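Local coordinates for protein Na-K-Cl cotransporter (Methanosarcina acetivorans, PDB 3G40) that forms the cytoplasmic C-terminal domain of a prokaryotic cation-chloride cotransporter, which probably moves chloride together with cations across the membrane, at residues A[37-42]-A[112-117]. Residues are numbered along the deposited sequence; the frame is centred on the assembly and turned at random.
Sequences FDFLRD and ILFLRL
Phe114 meets Phe39 and Leu40 in a buried, wholly apolar contact, a worked example of how one aromatic residue can join a helix to the sheet beneath it. Along 112-117, Ile112 comes first, its backbone hydrogen-bonded to strand 22-27, and Leu113 next, bonded to strand 140-145. Phe114, its own backbone bonded to Leu24, turns its side chain toward helix 30-44. With CG anti to the backbone N (chi1 -172°), the ring stands out from the strand and offers one face to Leu40. The CD2 methyl of Leu40 sits almost exactly on the ring normal, 3.5 Å from the Phe114 centroid, a CH-pi contact in which the methyl is about equally distant from all six carbons. This is the packing of an alpha/beta fold, with helix 30-44 laid over a twisted ten-stranded sheet in which strand 112-116 is an inner member. Phe39 approaches the rim of the same ring, the two side chains crossing at about a right angle, and its CE2 lies near that ring's plane, 4.1 Å from both CE1 and CZ of Phe114; both phenylalanines also touch Phe144 on strand 140-145. Shortening Phe114 to an alanine is likely to leave the Leu40 methyl without its aromatic seat and Phe39 without the ring edge it packs against here, opening a gap between helix and sheet. Farther on, Arg116 reaches Glu32, near the start of helix 30-44, in a long, weak ion pair.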
loop_
_atom_site.group_PDB
_atom_site.type_symbol
_atom_site.label_atom_id
_atom_site.label_comp_id
_atom_site.label_asym_id
_atom_site.label_seq_id
_atom_site.Cartn_x
_atom_site.Cartn_y
_atom_site.Cartn_z
ATOM N N PHE A 37 6.829 -4.861 2.496
ATOM C CA PHE A 37 7.025 -5.444 3.823
ATOM C C PHE A 37 5.744 -6.067 4.408
ATOM O O PHE A 37 5.743 -7.218 4.851
ATOM C CB PHE A 37 7.590 -4.385 4.785
ATOM C CG PHE A 37 7.875 -4.896 6.169
ATOM C CD1 PHE A 37 9.200 -5.177 6.545
ATOM C CD2 PHE A 37 6.866 -5.008 7.122
ATOM C CE1 PHE A 37 9.499 -5.609 7.843
ATOM C CE2 PHE A 37 7.149 -5.453 8.410
ATOM C CZ PHE A 37 8.487 -5.746 8.775
ATOM N N ASP A 38 4.659 -5.307 4.438
ATOM C CA ASP A 38 3.458 -5.791 5.126
ATOM C C ASP A 38 2.878 -7.028 4.452
ATOM O O ASP A 38 2.333 -7.918 5.103
ATOM C CB ASP A 38 2.398 -4.686 5.244
ATOM C CG ASP A 38 2.714 -3.688 6.345
ATOM O OD1 ASP A 38 3.568 -3.986 7.215
ATOM O OD2 ASP A 38 2.101 -2.602 6.351
ATOM N N PHE A 39 2.984 -7.057 3.136
ATOM C CA PHE A 39 2.468 -8.164 2.341
ATOM C C PHE A 39 3.334 -9.403 2.578
ATOM O O PHE A 39 2.818 -10.500 2.762
ATOM C CB PHE A 39 2.444 -7.770 0.859
ATOM C CG PHE A 39 1.814 -8.807 -0.052
ATOM C CD1 PHE A 39 0.529 -9.282 0.189
ATOM C CD2 PHE A 39 2.502 -9.285 -1.151
ATOM C CE1 PHE A 39 -0.050 -10.230 -0.648
ATOM C CE2 PHE A 39 1.942 -10.226 -2.000
ATOM C CZ PHE A 39 0.646 -10.702 -1.748
ATOM N N LEU A 40 4.658 -9.232 2.587
ATOM C CA LEU A 40 5.543 -10.354 2.896
ATOM C C LEU A 40 5.217 -10.849 4.300
ATOM O O LEU A 40 5.186 -12.053 4.551
ATOM C CB LEU A 40 7.029 -9.921 2.817
ATOM C CG LEU A 40 7.511 -9.592 1.405
ATOM C CD1 LEU A 40 8.883 -8.877 1.387
ATOM C CD2 LEU A 40 7.554 -10.848 0.555
ATOM N N ARG A 41 4.982 -9.920 5.222
ATOM C CA ARG A 41 4.605 -10.307 6.581
ATOM C C ARG A 41 3.265 -11.089 6.603
ATOM O O ARG A 41 3.121 -12.093 7.314
ATOM C CB ARG A 41 4.508 -9.079 7.456
ATOM C CG ARG A 41 4.194 -9.359 8.904
ATOM C CD ARG A 41 3.566 -8.126 9.496
ATOM N NE ARG A 41 2.381 -7.761 8.718
ATOM C CZ ARG A 41 1.811 -6.559 8.730
ATOM N NH1 ARG A 41 2.322 -5.593 9.486
ATOM N NH2 ARG A 41 0.721 -6.330 7.988
ATOM N N ASP A 42 2.288 -10.616 5.840
ATOM C CA ASP A 42 0.965 -11.274 5.791
ATOM C C ASP A 42 1.062 -12.686 5.224
ATOM O O ASP A 42 0.283 -13.558 5.585
ATOM C CB ASP A 42 -0.027 -10.446 4.955
ATOM C CG ASP A 42 -0.340 -9.102 5.583
ATOM O OD1 ASP A 42 -0.158 -8.942 6.812
ATOM O OD2 ASP A 42 -0.756 -8.196 4.840
ATOM N N ILE A 112 10.408 -20.799 -0.511
ATOM C CA ILE A 112 9.659 -20.267 -1.650
ATOM C C ILE A 112 10.353 -18.998 -2.143
ATOM O O ILE A 112 10.643 -18.102 -1.355
ATOM C CB ILE A 112 8.247 -19.870 -1.218
ATOM C CG1 ILE A 112 7.492 -21.093 -0.682
ATOM C CG2 ILE A 112 7.479 -19.189 -2.370
ATOM C CD1 ILE A 112 6.235 -20.738 0.090
ATOM N N LEU A 113 10.611 -18.916 -3.442
ATOM C CA LEU A 113 11.215 -17.721 -4.028
ATOM C C LEU A 113 10.154 -16.656 -4.323
ATOM O O LEU A 113 9.210 -16.912 -5.070
ATOM C CB LEU A 113 11.931 -18.090 -5.331
ATOM C CG LEU A 113 12.600 -16.926 -6.064
ATOM C CD1 LEU A 113 13.683 -16.284 -5.183
ATOM C CD2 LEU A 113 13.194 -17.410 -7.365
ATOM N N PHE A 114 10.323 -15.465 -3.752
ATOM C CA PHE A 114 9.388 -14.362 -3.959
ATOM C C PHE A 114 9.941 -13.331 -4.943
ATOM O O PHE A 114 10.934 -12.658 -4.658
ATOM C CB PHE A 114 9.052 -13.693 -2.627
ATOM C CG PHE A 114 7.952 -12.668 -2.720
ATOM C CD1 PHE A 114 6.651 -13.010 -2.393
ATOM C CD2 PHE A 114 8.220 -11.370 -3.136
ATOM C CE1 PHE A 114 5.618 -12.071 -2.471
ATOM C CE2 PHE A 114 7.186 -10.422 -3.223
ATOM C CZ PHE A 114 5.883 -10.784 -2.886
ATOM N N LEU A 115 9.276 -13.202 -6.092
ATOM C CA LEU A 115 9.720 -12.294 -7.142
ATOM C C LEU A 115 8.658 -11.266 -7.456
ATOM O O LEU A 115 7.461 -11.559 -7.443
ATOM C CB LEU A 115 10.025 -13.062 -8.425
ATOM C CG LEU A 115 11.060 -14.182 -8.360
ATOM C CD1 LEU A 115 11.080 -14.936 -9.668
ATOM C CD2 LEU A 115 12.435 -13.610 -8.048
ATOM N N ARG A 116 9.111 -10.066 -7.768
ATOM C CA ARG A 116 8.236 -9.010 -8.227
ATOM C C ARG A 116 8.233 -9.030 -9.755
ATOM O O ARG A 116 9.273 -9.214 -10.393
ATOM C CB ARG A 116 8.733 -7.664 -7.685
ATOM C CG ARG A 116 7.929 -6.451 -8.102
ATOM C CD ARG A 116 8.620 -5.164 -7.657
ATOM N NE ARG A 116 8.283 -4.053 -8.541
ATOM C CZ ARG A 116 9.059 -3.630 -9.531
ATOM N NH1 ARG A 116 10.227 -4.216 -9.751
ATOM N NH2 ARG A 116 8.672 -2.617 -10.297
ATOM N N LEU A 117 7.055 -8.872 -10.341
ATOM C CA LEU A 117 6.933 -8.773 -11.790
ATOM C C LEU A 117 6.966 -7.291 -12.156
ATOM O O LEU A 117 6.013 -6.559 -11.903
ATOM C CB LEU A 117 5.610 -9.411 -12.263
ATOM C CG LEU A 117 5.349 -9.520 -13.770
ATOM C CD1 LEU A 117 6.416 -10.337 -14.484
ATOM C CD2 LEU A 117 3.961 -10.114 -14.028
#